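Side-chain contacts in trichothecene 3-O-acetyltransferase (Gibberella zeae, PDB 2RKV), which probably transfers an acetyl group from acetyl coenzyme A to the C3 hydroxyl of trichothecene mycotoxins, as a BAHD-superfamily acyltransferase: residues 40-45 / 137-142; 48-53 / 79-84; 58-63 / 153-158; 171-176 / 182-187. All coordinates share one frame; numbering follows the deposited sequence.

Contact 1 (40-45 / 137-142); sequences STFEQG and ILLQLN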
loop_
_atom_site.group_PDB
_atom_site.type_symbol
_atom_site.label_atom_id
_atom_site.label_comp_id
_atom_site.label_asym_id
_atom_site.label_seq_id
_atom_site.Cartn_x
_atom_site.Cartn_y
_atom_site.Cartn_z
ATOM N N SER A 40 10.054 5.173 -25.898
ATOM C CA SER A 40 9.112 5.928 -26.741
ATOM C C SER A 40 7.665 5.419 -26.598
ATOM O O SER A 40 6.721 6.212 -26.568
ATOM C CB SER A 40 9.563 5.955 -28.202
ATOM O OG SER A 40 9.682 4.656 -28.712
ATOM N N THR A 41 7.493 4.104 -26.492
ATOM C CA THR A 41 6.164 3.527 -26.254
ATOM C C THR A 41 5.596 4.041 -24.938
ATOM O O THR A 41 4.435 4.450 -24.868
ATOM C CB THR A 41 6.202 1.989 -26.248
ATOM O OG1 THR A 41 6.473 1.535 -27.581
ATOM C CG2 THR A 41 4.855 1.397 -25.749
ATOM N N PHE A 42 6.428 4.044 -23.906
ATOM C CA PHE A 42 5.991 4.519 -22.595
ATOM C C PHE A 42 5.647 6.016 -22.601
ATOM O O PHE A 42 4.620 6.430 -22.052
ATOM C CB PHE A 42 7.055 4.194 -21.550
ATOM C CG PHE A 42 6.529 4.144 -20.153
ATOM C CD1 PHE A 42 6.797 5.183 -19.260
ATOM C CD2 PHE A 42 5.772 3.060 -19.722
ATOM C CE1 PHE A 42 6.311 5.148 -17.957
ATOM C CE2 PHE A 42 5.286 3.010 -18.419
ATOM C CZ PHE A 42 5.558 4.060 -17.537
ATOM N N GLU A 43 6.476 6.824 -23.258
ATOM C CA GLU A 43 6.231 8.264 -23.320
ATOM C C GLU A 43 4.961 8.581 -24.104
ATOM O O GLU A 43 4.183 9.458 -23.712
ATOM C CB GLU A 43 7.461 9.009 -23.856
ATOM C CG GLU A 43 8.617 8.945 -22.853
ATOM C CD GLU A 43 9.631 10.061 -22.997
ATOM O OE1 GLU A 43 10.386 10.063 -23.992
ATOM O OE2 GLU A 43 9.697 10.918 -22.087
ATOM N N GLN A 44 4.747 7.840 -25.191
ATOM C CA GLN A 44 3.545 8.008 -26.000
ATOM C C GLN A 44 2.297 7.603 -25.203
ATOM O O GLN A 44 1.246 8.248 -25.311
ATOM C CB GLN A 44 3.674 7.236 -27.320
ATOM C CG GLN A 44 4.584 7.937 -28.331
ATOM C CD GLN A 44 5.322 6.986 -29.271
ATOM O OE1 GLN A 44 5.002 5.799 -29.372
ATOM N NE2 GLN A 44 6.328 7.513 -29.959
ATOM N N GLY A 45 2.421 6.559 -24.383
ATOM C CA GLY A 45 1.332 6.138 -23.498
ATOM C C GLY A 45 0.980 7.231 -22.499
ATOM O O GLY A 45 -0.200 7.546 -22.290
ATOM N N ILE A 137 1.277 11.575 -9.824
ATOM C CA ILE A 137 2.031 10.342 -10.088
ATOM C C ILE A 137 3.400 10.652 -10.665
ATOM O O ILE A 137 3.590 11.661 -11.338
ATOM C CB ILE A 137 1.298 9.333 -11.022
ATOM C CG1 ILE A 137 0.789 9.998 -12.305
ATOM C CG2 ILE A 137 0.187 8.601 -10.281
ATOM C CD1 ILE A 137 0.527 9.004 -13.434
ATOM N N LEU A 138 4.368 9.792 -10.356
ATOM C CA LEU A 138 5.719 9.909 -10.890
ATOM C C LEU A 138 6.180 8.531 -11.323
ATOM O O LEU A 138 5.853 7.540 -10.670
ATOM C CB LEU A 138 6.687 10.465 -9.840
ATOM C CG LEU A 138 6.514 11.916 -9.383
ATOM C CD1 LEU A 138 7.345 12.180 -8.140
ATOM C CD2 LEU A 138 6.907 12.893 -10.486
ATOM N N LEU A 139 6.935 8.469 -12.419
ATOM C CA LEU A 139 7.383 7.184 -12.977
ATOM C C LEU A 139 8.902 7.157 -13.162
ATOM O O LEU A 139 9.524 8.192 -13.374
ATOM C CB LEU A 139 6.686 6.944 -14.315
ATOM C CG LEU A 139 5.167 6.988 -14.076
ATOM C CD1 LEU A 139 4.517 8.219 -14.716
ATOM C CD2 LEU A 139 4.473 5.682 -14.413
ATOM N N GLN A 140 9.489 5.967 -13.070
ATOM C CA GLN A 140 10.904 5.790 -13.370
ATOM C C GLN A 140 11.098 4.494 -14.144
ATOM O O GLN A 140 10.595 3.435 -13.743
ATOM C CB GLN A 140 11.753 5.811 -12.092
ATOM C CG GLN A 140 13.273 5.798 -12.354
ATOM C CD GLN A 140 14.056 6.482 -11.254
ATOM O OE1 GLN A 140 13.710 7.582 -10.829
ATOM N NE2 GLN A 140 15.127 5.832 -10.792
ATOM N N LEU A 141 11.789 4.603 -15.277
ATOM C CA LEU A 141 12.200 3.443 -16.060
ATOM C C LEU A 141 13.680 3.240 -15.795
ATOM O O LEU A 141 14.475 4.111 -16.111
ATOM C CB LEU A 141 11.996 3.686 -17.560
ATOM C CG LEU A 141 10.548 3.743 -18.054
ATOM C CD1 LEU A 141 10.480 4.208 -19.518
ATOM C CD2 LEU A 141 9.858 2.397 -17.884
ATOM N N ASN A 142 14.030 2.091 -15.221
ATOM C CA ASN A 142 15.419 1.776 -14.892
ATOM C C ASN A 142 15.914 0.656 -15.790
ATOM O O ASN A 142 15.380 -0.456 -15.738
ATOM C CB ASN A 142 15.535 1.328 -13.431
ATOM C CG ASN A 142 14.976 2.343 -12.460
ATOM O OD1 ASN A 142 15.652 3.308 -12.092
ATOM N ND2 ASN A 142 13.727 2.127 -12.023
#
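Phe42 reaches Leu139 and Leu141 because its ring swings away from its own backbone nitrogen (CG anti to N, chi1 -158°). The two leucines make the opposite choice. In both, CG lies beside the backbone N, and for Leu141 this (chi1 -70°) carries the branched end up to the ring. Leu141 covers one face. Its CD2 sits 4.3 Å from the centroid of the Phe42 ring and nearly on the ring normal, a CH-pi contact. Its CD1 lies on the same side, past the rim near CG and CD1 of the ring, 3.8 Å from Phe42 CD1. Leu139 comes from another direction and meets the ring edge, close to the ring plane. Here Leu139 CD2 is 3.7 Å from Phe42 CZ. The ring is thus held on a face by one leucine and at its far end by the other.

This is a helix packed on a sheet in the N-terminal part of a BAHD acyltransferase. Strand 137-144 runs inside the five-stranded mixed sheet, between strands 83-88 and 147-155. Leu139 and Leu141 point to the face on which helix 35-52 lies. Leu150, Leu171 and Cys175 also touch Phe42, so helix 161-176 shares this apolar layer.

Gln140, between the two leucines, points away from the helix. On that other face its NE2 donates to Asn142 OD1 at 2.9 Å. The bond is nearly straight (171°) and uses an in-plane lone pair of the Asn142 carbonyl. The Asn142 amide nitrogen is bound in turn by the backbone oxygens of Ile116 and Ile149.

Contact 2 (48-53 / 79-84); sequences RFSEAV and EDVPRV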
loop_
_atom_site.group_PDB
_atom_site.type_symbol
_atom_site.label_atom_id
_atom_site.label_comp_id
_atom_site.label_asym_id
_atom_site.label_seq_id
_atom_site.Cartn_x
_atom_site.Cartn_y
_atom_site.Cartn_z
ATOM N N ARG A 48 -0.914 10.027 -24.340
ATOM C CA ARG A 48 -2.298 9.620 -24.619
ATOM C C ARG A 48 -3.174 9.619 -23.373
ATOM O O ARG A 48 -4.320 10.075 -23.402
ATOM C CB ARG A 48 -2.329 8.233 -25.253
ATOM C CG ARG A 48 -1.944 8.251 -26.706
ATOM C CD ARG A 48 -2.451 7.000 -27.385
ATOM N NE ARG A 48 -1.531 5.913 -27.125
ATOM C CZ ARG A 48 -0.531 5.583 -27.928
ATOM N NH1 ARG A 48 0.262 4.574 -27.605
ATOM N NH2 ARG A 48 -0.331 6.259 -29.053
ATOM N N PHE A 49 -2.623 9.108 -22.278
ATOM C CA PHE A 49 -3.359 9.034 -21.023
ATOM C C PHE A 49 -3.705 10.446 -20.536
ATOM O O PHE A 49 -4.853 10.722 -20.157
ATOM C CB PHE A 49 -2.512 8.263 -20.005
ATOM C CG PHE A 49 -3.252 7.853 -18.746
ATOM C CD1 PHE A 49 -2.537 7.309 -17.678
ATOM C CD2 PHE A 49 -4.636 7.989 -18.627
ATOM C CE1 PHE A 49 -3.181 6.913 -16.503
ATOM C CE2 PHE A 49 -5.290 7.594 -17.445
ATOM C CZ PHE A 49 -4.553 7.045 -16.393
ATOM N N SER A 50 -2.717 11.341 -20.577
ATOM C CA SER A 50 -2.891 12.734 -20.146
ATOM C C SER A 50 -3.918 13.473 -20.996
ATOM O O SER A 50 -4.683 14.301 -20.495
ATOM C CB SER A 50 -1.559 13.492 -20.217
ATOM O OG SER A 50 -0.596 12.869 -19.399
ATOM N N GLU A 51 -3.935 13.165 -22.288
ATOM C CA GLU A 51 -4.906 13.780 -23.182
ATOM C C GLU A 51 -6.317 13.326 -22.823
ATOM O O GLU A 51 -7.244 14.145 -22.782
ATOM C CB GLU A 51 -4.562 13.474 -24.644
ATOM C CG GLU A 51 -3.314 14.206 -25.109
ATOM C CD GLU A 51 -2.798 13.734 -26.455
ATOM O OE1 GLU A 51 -3.081 12.578 -26.850
ATOM O OE2 GLU A 51 -2.088 14.523 -27.114
ATOM N N ALA A 52 -6.462 12.033 -22.523
ATOM C CA ALA A 52 -7.751 11.452 -22.142
ATOM C C ALA A 52 -8.231 11.902 -20.752
ATOM O O ALA A 52 -9.410 12.212 -20.567
ATOM C CB ALA A 52 -7.682 9.928 -22.219
ATOM N N VAL A 53 -7.310 11.920 -19.786
ATOM C CA VAL A 53 -7.613 12.255 -18.391
ATOM C C VAL A 53 -6.554 13.233 -17.888
ATOM O O VAL A 53 -5.574 12.832 -17.243
ATOM C CB VAL A 53 -7.678 10.979 -17.505
ATOM C CG1 VAL A 53 -8.113 11.318 -16.080
ATOM C CG2 VAL A 53 -8.640 9.945 -18.123
ATOM N N GLU A 79 2.152 19.789 -14.943
ATOM C CA GLU A 79 2.852 19.707 -16.227
ATOM C C GLU A 79 1.982 19.007 -17.279
ATOM O O GLU A 79 0.931 18.457 -16.937
ATOM C CB GLU A 79 4.235 19.060 -16.042
ATOM C CG GLU A 79 5.156 19.962 -15.216
ATOM C CD GLU A 79 6.546 19.396 -14.967
ATOM O OE1 GLU A 79 6.802 18.210 -15.248
ATOM O OE2 GLU A 79 7.389 20.171 -14.470
ATOM N N ASP A 80 2.406 19.042 -18.545
ATOM C CA ASP A 80 1.607 18.492 -19.649
ATOM C C ASP A 80 1.350 16.991 -19.517
ATOM O O ASP A 80 0.260 16.505 -19.829
ATOM C CB ASP A 80 2.282 18.781 -21.000
ATOM C CG ASP A 80 2.202 20.247 -21.396
ATOM O OD1 ASP A 80 1.407 21.003 -20.796
ATOM O OD2 ASP A 80 2.939 20.640 -22.322
ATOM N N VAL A 81 2.370 16.269 -19.061
ATOM C CA VAL A 81 2.294 14.827 -18.865
ATOM C C VAL A 81 2.880 14.463 -17.496
ATOM O O VAL A 81 3.641 15.254 -16.921
ATOM C CB VAL A 81 3.049 14.064 -19.989
ATOM C CG1 VAL A 81 2.397 14.326 -21.349
ATOM C CG2 VAL A 81 4.538 14.433 -20.002
ATOM N N PRO A 82 2.519 13.279 -16.954
ATOM C CA PRO A 82 3.205 12.858 -15.729
ATOM C C PRO A 82 4.695 12.680 -16.002
ATOM O O PRO A 82 5.063 12.236 -17.092
ATOM C CB PRO A 82 2.573 11.497 -15.423
ATOM C CG PRO A 82 1.269 11.504 -16.137
ATOM C CD PRO A 82 1.533 12.275 -17.392
ATOM N N ARG A 83 5.533 13.043 -15.034
ATOM C CA ARG A 83 6.987 12.951 -15.191
ATOM C C ARG A 83 7.473 11.511 -15.163
ATOM O O ARG A 83 7.159 10.764 -14.228
ATOM C CB ARG A 83 7.700 13.709 -14.073
ATOM C CG ARG A 83 7.555 15.225 -14.130
ATOM C CD ARG A 83 8.168 15.859 -12.895
ATOM N NE ARG A 83 8.285 17.309 -13.033
ATOM C CZ ARG A 83 8.881 18.108 -12.150
ATOM N NH1 ARG A 83 9.420 17.606 -11.045
ATOM N NH2 ARG A 83 8.937 19.413 -12.372
ATOM N N VAL A 84 8.242 11.135 -16.183
ATOM C CA VAL A 84 9.012 9.889 -16.149
ATOM C C VAL A 84 10.505 10.210 -16.192
ATOM O O VAL A 84 10.949 11.078 -16.947
ATOM C CB VAL A 84 8.595 8.865 -17.260
ATOM C CG1 VAL A 84 8.932 9.368 -18.649
ATOM C CG2 VAL A 84 9.237 7.483 -17.008
#
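Ser50 makes the packing contacts here, against the backbone O of Asp80, Val81 and the ring of Pro82. The two backbones run close, with the CA atoms of Ser50 and Val81 5.7 Å apart. Ser50 CB rests 3.5 Å from the backbone O of Asp80. Ser50 OG comes up to the proline ring, 3.0 Å from Pro82 CD, and lies 3.5 Å from Val81 CA. The side chain of Val81 adds a looser touch, its CG1 being 3.9 Å from Ser50 OG.

The hydroxyl turns back to its own helix for its polar partner. With OG beside the backbone N (chi1 -59°), Ser50 hydrogen-bonds the carbonyl oxygen of Leu46, one turn earlier. The contact therefore joins the last turns of helix 35-52 to the loop that leads into strand 83-88, an outermost strand of the five-stranded sheet in the BAHD N-terminal region. Pro82 also packs on Leu46, and on Ile137 and Leu139 of the adjoining strand, which places Pro82 between helix and sheet.

Ionic interactions lie within segment 79-84. Arg83 grips Glu79 side-on: Arg83 NE bonds Glu79 OE1 at 2.8 Å and Arg83 NH2 bonds Glu79 OE2 at 2.7 Å. Both oxygens lie close to the guanidinium plane, but the nitrogens approach from above the carboxylate plane, so the two flat groups are tilted against each other. This salt bridge ties together the two ends of the turn that carries Val81 and Pro82.

Contact 3 (58-63 / 153-158); sequences GQVKAE and NGQHGA. With ZBA (12,13-Epoxytrichothec-9-ene-3,4,8,15-tetrol-4,15-diacetate-8-isovalerate), chain D.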
loop_
_atom_site.group_PDB
_atom_site.type_symbol
_atom_site.label_atom_id
_atom_site.label_comp_id
_atom_site.label_asym_id
_atom_site.label_seq_id
_atom_site.Cartn_x
_atom_site.Cartn_y
_atom_site.Cartn_z
ATOM N N GLY A 58 -1.410 16.212 -13.057
ATOM C CA GLY A 58 -1.515 17.313 -12.108
ATOM C C GLY A 58 -0.659 17.136 -10.865
ATOM O O GLY A 58 0.173 16.224 -10.789
ATOM N N GLN A 59 -0.885 18.010 -9.889
ATOM C CA GLN A 59 -0.182 17.979 -8.606
ATOM C C GLN A 59 -1.208 18.148 -7.494
ATOM O O GLN A 59 -2.286 18.715 -7.716
ATOM C CB GLN A 59 0.851 19.122 -8.536
ATOM C CG GLN A 59 0.207 20.514 -8.578
ATOM C CD GLN A 59 1.205 21.649 -8.495
ATOM O OE1 GLN A 59 2.000 21.727 -7.552
ATOM N NE2 GLN A 59 1.141 22.561 -9.463
ATOM N N VAL A 60 -0.866 17.682 -6.295
ATOM C CA VAL A 60 -1.710 17.879 -5.120
ATOM C C VAL A 60 -1.261 19.164 -4.431
ATOM O O VAL A 60 -0.089 19.290 -4.052
ATOM C CB VAL A 60 -1.607 16.663 -4.155
ATOM C CG1 VAL A 60 -2.350 16.936 -2.841
ATOM C CG2 VAL A 60 -2.133 15.394 -4.837
ATOM N N LYS A 61 -2.178 20.121 -4.285
ATOM C CA LYS A 61 -1.838 21.423 -3.708
ATOM C C LYS A 61 -2.799 21.835 -2.601
ATOM O O LYS A 61 -4.012 21.887 -2.815
ATOM C CB LYS A 61 -1.790 22.504 -4.789
ATOM C CG LYS A 61 -1.180 23.797 -4.301
ATOM C CD LYS A 61 -0.192 24.363 -5.314
ATOM C CE LYS A 61 0.673 25.451 -4.680
ATOM N NZ LYS A 61 1.624 24.914 -3.653
ATOM N N ALA A 62 -2.239 22.120 -1.423
ATOM C CA ALA A 62 -3.021 22.563 -0.277
ATOM C C ALA A 62 -3.258 24.064 -0.327
ATOM O O ALA A 62 -2.426 24.821 -0.838
ATOM C CB ALA A 62 -2.314 22.173 1.028
ATOM N N GLU A 63 -4.407 24.481 0.191
ATOM C CA GLU A 63 -4.731 25.893 0.361
ATOM C C GLU A 63 -5.523 26.113 1.654
ATOM O O GLU A 63 -6.023 25.148 2.251
ATOM C CB GLU A 63 -5.521 26.413 -0.841
ATOM C CG GLU A 63 -6.889 25.792 -1.014
ATOM C CD GLU A 63 -7.571 26.258 -2.290
ATOM O OE1 GLU A 63 -8.719 26.729 -2.186
ATOM O OE2 GLU A 63 -6.952 26.173 -3.377
ATOM N N ASN A 153 5.247 5.864 -8.479
ATOM C CA ASN A 153 4.932 6.564 -7.231
ATOM C C ASN A 153 3.571 7.216 -7.355
ATOM O O ASN A 153 3.294 7.871 -8.358
ATOM C CB ASN A 153 5.932 7.697 -6.976
ATOM C CG ASN A 153 7.240 7.210 -6.393
ATOM O OD1 ASN A 153 7.730 6.142 -6.740
ATOM N ND2 ASN A 153 7.802 7.999 -5.487
ATOM N N GLY A 154 2.729 7.049 -6.337
ATOM C CA GLY A 154 1.445 7.756 -6.281
ATOM C C GLY A 154 1.339 8.571 -5.004
ATOM O O GLY A 154 1.619 8.061 -3.916
ATOM N N GLN A 155 0.916 9.829 -5.129
ATOM C CA GLN A 155 0.716 10.696 -3.966
ATOM C C GLN A 155 -0.420 10.112 -3.134
ATOM O O GLN A 155 -1.541 9.986 -3.631
ATOM C CB GLN A 155 0.368 12.119 -4.411
ATOM C CG GLN A 155 0.860 13.196 -3.445
ATOM C CD GLN A 155 0.313 12.990 -2.055
ATOM O OE1 GLN A 155 1.064 12.720 -1.107
ATOM N NE2 GLN A 155 -0.995 13.068 -1.928
ATOM N N HIS A 156 -0.174 9.747 -1.883
ATOM C CA HIS A 156 -1.158 8.992 -1.134
ATOM C C HIS A 156 -2.455 9.707 -0.769
ATOM O O HIS A 156 -3.397 9.060 -0.510
ATOM C CB HIS A 156 -0.535 8.360 0.150
ATOM C CG HIS A 156 -1.151 7.061 0.591
ATOM N ND1 HIS A 156 -2.489 6.773 0.516
ATOM C CD2 HIS A 156 -0.577 5.962 1.109
ATOM C CE1 HIS A 156 -2.715 5.564 0.989
ATOM N NE2 HIS A 156 -1.567 5.055 1.368
ATOM N N GLY A 157 -2.419 11.022 -0.688
ATOM C CA GLY A 157 -3.669 11.783 -0.518
ATOM C C GLY A 157 -4.560 11.641 -1.750
ATOM O O GLY A 157 -5.790 11.661 -1.652
ATOM N N ALA A 158 -3.924 11.485 -2.907
ATOM C CA ALA A 158 -4.633 11.369 -4.189
ATOM C C ALA A 158 -5.073 9.952 -4.522
ATOM O O ALA A 158 -5.978 9.756 -5.338
ATOM C CB ALA A 158 -3.772 11.918 -5.319
HETATM O O18 ZBA D . 3.275 4.553 9.060
HETATM C C44 ZBA D . 3.195 5.474 8.354
HETATM C C45 ZBA D . 3.497 6.884 8.711
HETATM C C46 ZBA D . 4.774 7.319 8.158
HETATM C C48 ZBA D . 5.845 6.487 8.644
HETATM C C47 ZBA D . 5.256 8.688 8.527
HETATM O O17 ZBA D . 2.839 5.334 7.073
HETATM C C31 ZBA D . 2.720 4.037 6.467
HETATM C C30 ZBA D . 1.378 3.429 6.704
HETATM C C32 ZBA D . 3.074 4.233 5.041
HETATM C C39 ZBA D . 4.491 4.709 4.814
HETATM C C33 ZBA D . 2.213 4.043 4.091
HETATM C C34 ZBA D . 0.818 3.590 4.298
HETATM O O10 ZBA D . 0.858 2.171 4.047
HETATM C C29 ZBA D . 0.277 3.826 5.721
HETATM C C38 ZBA D . -0.031 5.311 5.873
HETATM O O12 ZBA D . 0.074 5.703 7.233
HETATM C C40 ZBA D . -0.758 6.583 7.765
HETATM C C41 ZBA D . -0.401 6.829 9.212
HETATM O O13 ZBA D . -1.641 7.086 7.256
HETATM C C28 ZBA D . -1.045 2.973 5.923
HETATM C C37 ZBA D . -1.772 3.249 7.254
HETATM C C35 ZBA D . -0.656 1.512 5.740
HETATM C C25 ZBA D . -0.318 1.457 4.295
HETATM C C36 ZBA D . -0.412 0.505 6.733
HETATM O O11 ZBA D . -1.682 0.590 6.132
HETATM C C27 ZBA D . -1.978 3.139 4.676
HETATM C C26 ZBA D . -1.523 2.092 3.677
HETATM O O16 ZBA D . -1.264 2.619 2.407
HETATM O O14 ZBA D . -3.288 2.776 5.123
HETATM C C42 ZBA D . -4.439 3.204 4.619
HETATM O O15 ZBA D . -5.492 2.855 5.044
HETATM C C43 ZBA D . -4.229 4.072 3.490
#
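Val60 and Ala158 mark the closest approach of the backbones, with CA atoms 7.2 Å apart, where strand 59-63 passes the point at which strand 147-155 ends and the chain turns. The turn opens the HXXXD motif of the BAHD acyltransferases, of which His156 is the histidine. It is tightened by a backbone bond from Ala158 N to Gln155 O.

Val60 supplies the packing from the strand. Its CG1 is anti to the backbone N (chi1 173°), which leaves CG2 as the branch facing the turn. Val60 CG2 sits 3.9 Å from Ala158 CB and 4.0 Å from Gln155 CG, so one methyl lies against both residues. The side chains of Val60 and Gln155 cross at about a right angle. All three residues are buried, and the back of the turn is thus packed against a strand of a second, three-stranded sheet.

His156 points the other way, into the toxin pocket, and Leu16 and Thr21 pack on its side chain. In relatives the motif histidine acts as general base, and the pose here is consistent with that role. Its ring meets the C3 hydroxyl of bound T-2 toxin edge-on and in plane. The hydrogen bond between His156 NE2 and toxin O16 is 2.7 Å long and almost straight at 177°, while the acetate methyl C43 of the toxin lies 3.3 Å from His156 CE1.

Contact 4 (171-176 / 182-187); sequences LSKACR and EEEMTA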
loop_
_atom_site.group_PDB
_atom_site.type_symbol
_atom_site.label_atom_id
_atom_site.label_comp_id
_atom_site.label_asym_id
_atom_site.label_seq_id
_atom_site.Cartn_x
_atom_site.Cartn_y
_atom_site.Cartn_z
ATOM N N LEU A 171 -2.929 3.329 -17.686
ATOM C CA LEU A 171 -1.678 3.703 -18.336
ATOM C C LEU A 171 -1.226 2.562 -19.262
ATOM O O LEU A 171 -0.780 2.817 -20.387
ATOM C CB LEU A 171 -0.592 4.059 -17.319
ATOM C CG LEU A 171 0.829 4.250 -17.871
ATOM C CD1 LEU A 171 0.876 5.339 -18.963
ATOM C CD2 LEU A 171 1.802 4.563 -16.733
ATOM N N SER A 172 -1.361 1.309 -18.812
ATOM C CA SER A 172 -0.986 0.184 -19.674
ATOM C C SER A 172 -1.809 0.175 -20.969
ATOM O O SER A 172 -1.256 0.019 -22.060
ATOM C CB SER A 172 -1.096 -1.160 -18.948
ATOM O OG SER A 172 -0.520 -2.190 -19.746
ATOM N N LYS A 173 -3.121 0.379 -20.842
ATOM C CA LYS A 173 -3.999 0.498 -22.016
ATOM C C LYS A 173 -3.504 1.602 -22.941
ATOM O O LYS A 173 -3.396 1.416 -24.151
ATOM C CB LYS A 173 -5.435 0.820 -21.602
ATOM C CG LYS A 173 -6.194 -0.353 -20.993
ATOM C CD LYS A 173 -7.697 -0.082 -21.050
ATOM C CE LYS A 173 -8.504 -1.280 -20.558
ATOM N NZ LYS A 173 -9.970 -1.073 -20.830
ATOM N N ALA A 174 -3.207 2.756 -22.357
ATOM C CA ALA A 174 -2.787 3.919 -23.143
ATOM C C ALA A 174 -1.489 3.630 -23.901
ATOM O O ALA A 174 -1.351 4.014 -25.062
ATOM C CB ALA A 174 -2.638 5.134 -22.256
ATOM N N CYS A 175 -0.542 2.953 -23.251
ATOM C CA CYS A 175 0.707 2.534 -23.907
ATOM C C CYS A 175 0.449 1.633 -25.121
ATOM O O CYS A 175 1.137 1.725 -26.145
ATOM C CB CYS A 175 1.624 1.832 -22.902
ATOM S SG CYS A 175 2.371 2.940 -21.711
ATOM N N ARG A 176 -0.550 0.762 -24.997
ATOM C CA ARG A 176 -0.931 -0.137 -26.080
ATOM C C ARG A 176 -1.806 0.533 -27.144
ATOM O O ARG A 176 -2.052 -0.046 -28.201
ATOM C CB ARG A 176 -1.673 -1.352 -25.509
ATOM C CG ARG A 176 -0.825 -2.250 -24.613
ATOM C CD ARG A 176 -1.622 -3.469 -24.111
ATOM N NE ARG A 176 -2.196 -4.226 -25.225
ATOM C CZ ARG A 176 -1.682 -5.349 -25.735
ATOM N NH1 ARG A 176 -0.586 -5.888 -25.215
ATOM N NH2 ARG A 176 -2.276 -5.943 -26.771
ATOM N N GLU A 182 -16.325 3.265 -21.312
ATOM C CA GLU A 182 -17.114 4.338 -20.723
ATOM C C GLU A 182 -17.105 4.267 -19.192
ATOM O O GLU A 182 -16.967 5.296 -18.523
ATOM C CB GLU A 182 -18.540 4.335 -21.277
ATOM C CG GLU A 182 -18.617 4.744 -22.741
ATOM N N GLU A 183 -17.238 3.060 -18.638
ATOM C CA GLU A 183 -17.198 2.876 -17.174
ATOM C C GLU A 183 -15.858 3.329 -16.585
ATOM O O GLU A 183 -15.818 3.916 -15.505
ATOM C CB GLU A 183 -17.474 1.419 -16.780
ATOM C CG GLU A 183 -17.812 1.225 -15.283
ATOM C CD GLU A 183 -16.584 1.185 -14.357
ATOM O OE1 GLU A 183 -15.488 0.782 -14.809
ATOM O OE2 GLU A 183 -16.722 1.564 -13.165
ATOM N N GLU A 184 -14.764 3.041 -17.288
ATOM C CA GLU A 184 -13.435 3.456 -16.822
ATOM C C GLU A 184 -13.340 4.973 -16.789
ATOM O O GLU A 184 -12.912 5.556 -15.789
ATOM C CB GLU A 184 -12.321 2.853 -17.696
ATOM C CG GLU A 184 -12.101 1.390 -17.391
ATOM C CD GLU A 184 -11.360 0.621 -18.478
ATOM O OE1 GLU A 184 -11.122 1.139 -19.598
ATOM O OE2 GLU A 184 -11.026 -0.541 -18.198
ATOM N N MET A 185 -13.776 5.608 -17.877
ATOM C CA MET A 185 -13.768 7.066 -17.968
ATOM C C MET A 185 -14.663 7.718 -16.908
ATOM O O MET A 185 -14.309 8.756 -16.329
ATOM C CB MET A 185 -14.154 7.509 -19.382
ATOM C CG MET A 185 -13.083 7.215 -20.422
ATOM S SD MET A 185 -11.593 8.232 -20.215
ATOM C CE MET A 185 -12.209 9.833 -20.756
ATOM N N THR A 186 -15.809 7.093 -16.635
ATOM C CA THR A 186 -16.707 7.573 -15.588
ATOM C C THR A 186 -16.050 7.473 -14.206
ATOM O O THR A 186 -16.037 8.453 -13.447
ATOM C CB THR A 186 -18.038 6.811 -15.618
ATOM O OG1 THR A 186 -18.732 7.158 -16.824
ATOM C CG2 THR A 186 -18.902 7.163 -14.420
ATOM N N ALA A 187 -15.497 6.298 -13.900
ATOM C CA ALA A 187 -14.839 6.065 -12.605
ATOM C C ALA A 187 -13.683 7.043 -12.365
ATOM O O ALA A 187 -13.518 7.564 -11.262
ATOM C CB ALA A 187 -14.366 4.618 -12.497
#
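Lys173 NZ meets the carboxylate of Glu184 in a salt bridge, and these two residues are the one pair in contact between the segments. Both chains are extended beyond CG and come from opposite directions, spanning the 11.2 Å between the CA atoms of Lys173 and Glu184. The lysine nitrogen straddles the carboxylate. Lys173 NZ donates to Glu184 OE1 at 2.8 Å, and OE1 accepts on its syn lone pair. A weak second bond runs from Lys173 NZ to Glu184 OE2 at 2.9 Å.

Glu184 OE1 also accepts the backbone N-H of Thr181, just before helix 182-187. The carboxylate therefore serves two donors, and the bond to Thr181 N probably restrains it where the lysine meets it. Glu184 is buried, and the ammonium group probably offsets its charge.

Other polar groups are met from outside the pair. Glu183 binds Ser302 and Asn304 through its two oxygens. Arg176 pairs with Asp178 and Asp389, and Ser172 OG bonds the backbone N of Phe390.

Phe180, in the short link between the two helices, packs on Lys173. Helix 161-176 also lies against helix 35-52, with Leu171 and Ala174 touching Phe49.

Contacts 1 and 2 lie on successive parts of helix 35-52, with centres about 10 Å apart. They are joined through the sheet by the backbone bond from Leu139 N to Arg83 O, 2.9 Å. Contact 4 follows later in the chain, yet its helix 161-176 meets the same helix, where Arg48 NE reaches Ala174 O at 2.8 Å. Leu171 CD2, 3.7 Å from Leu139 CD2, meets the strand of contact 1. Contact 3 adjoins contact 1 through neighbouring strands, where Leu138 O and Asn153 N are 2.8 Å apart. It alone carries a residue of the toxin pocket, His156; Tyr413 also hydrogen-bonds the toxin. The centres of contacts 3 and 4 are about 20 Å apart, without touch.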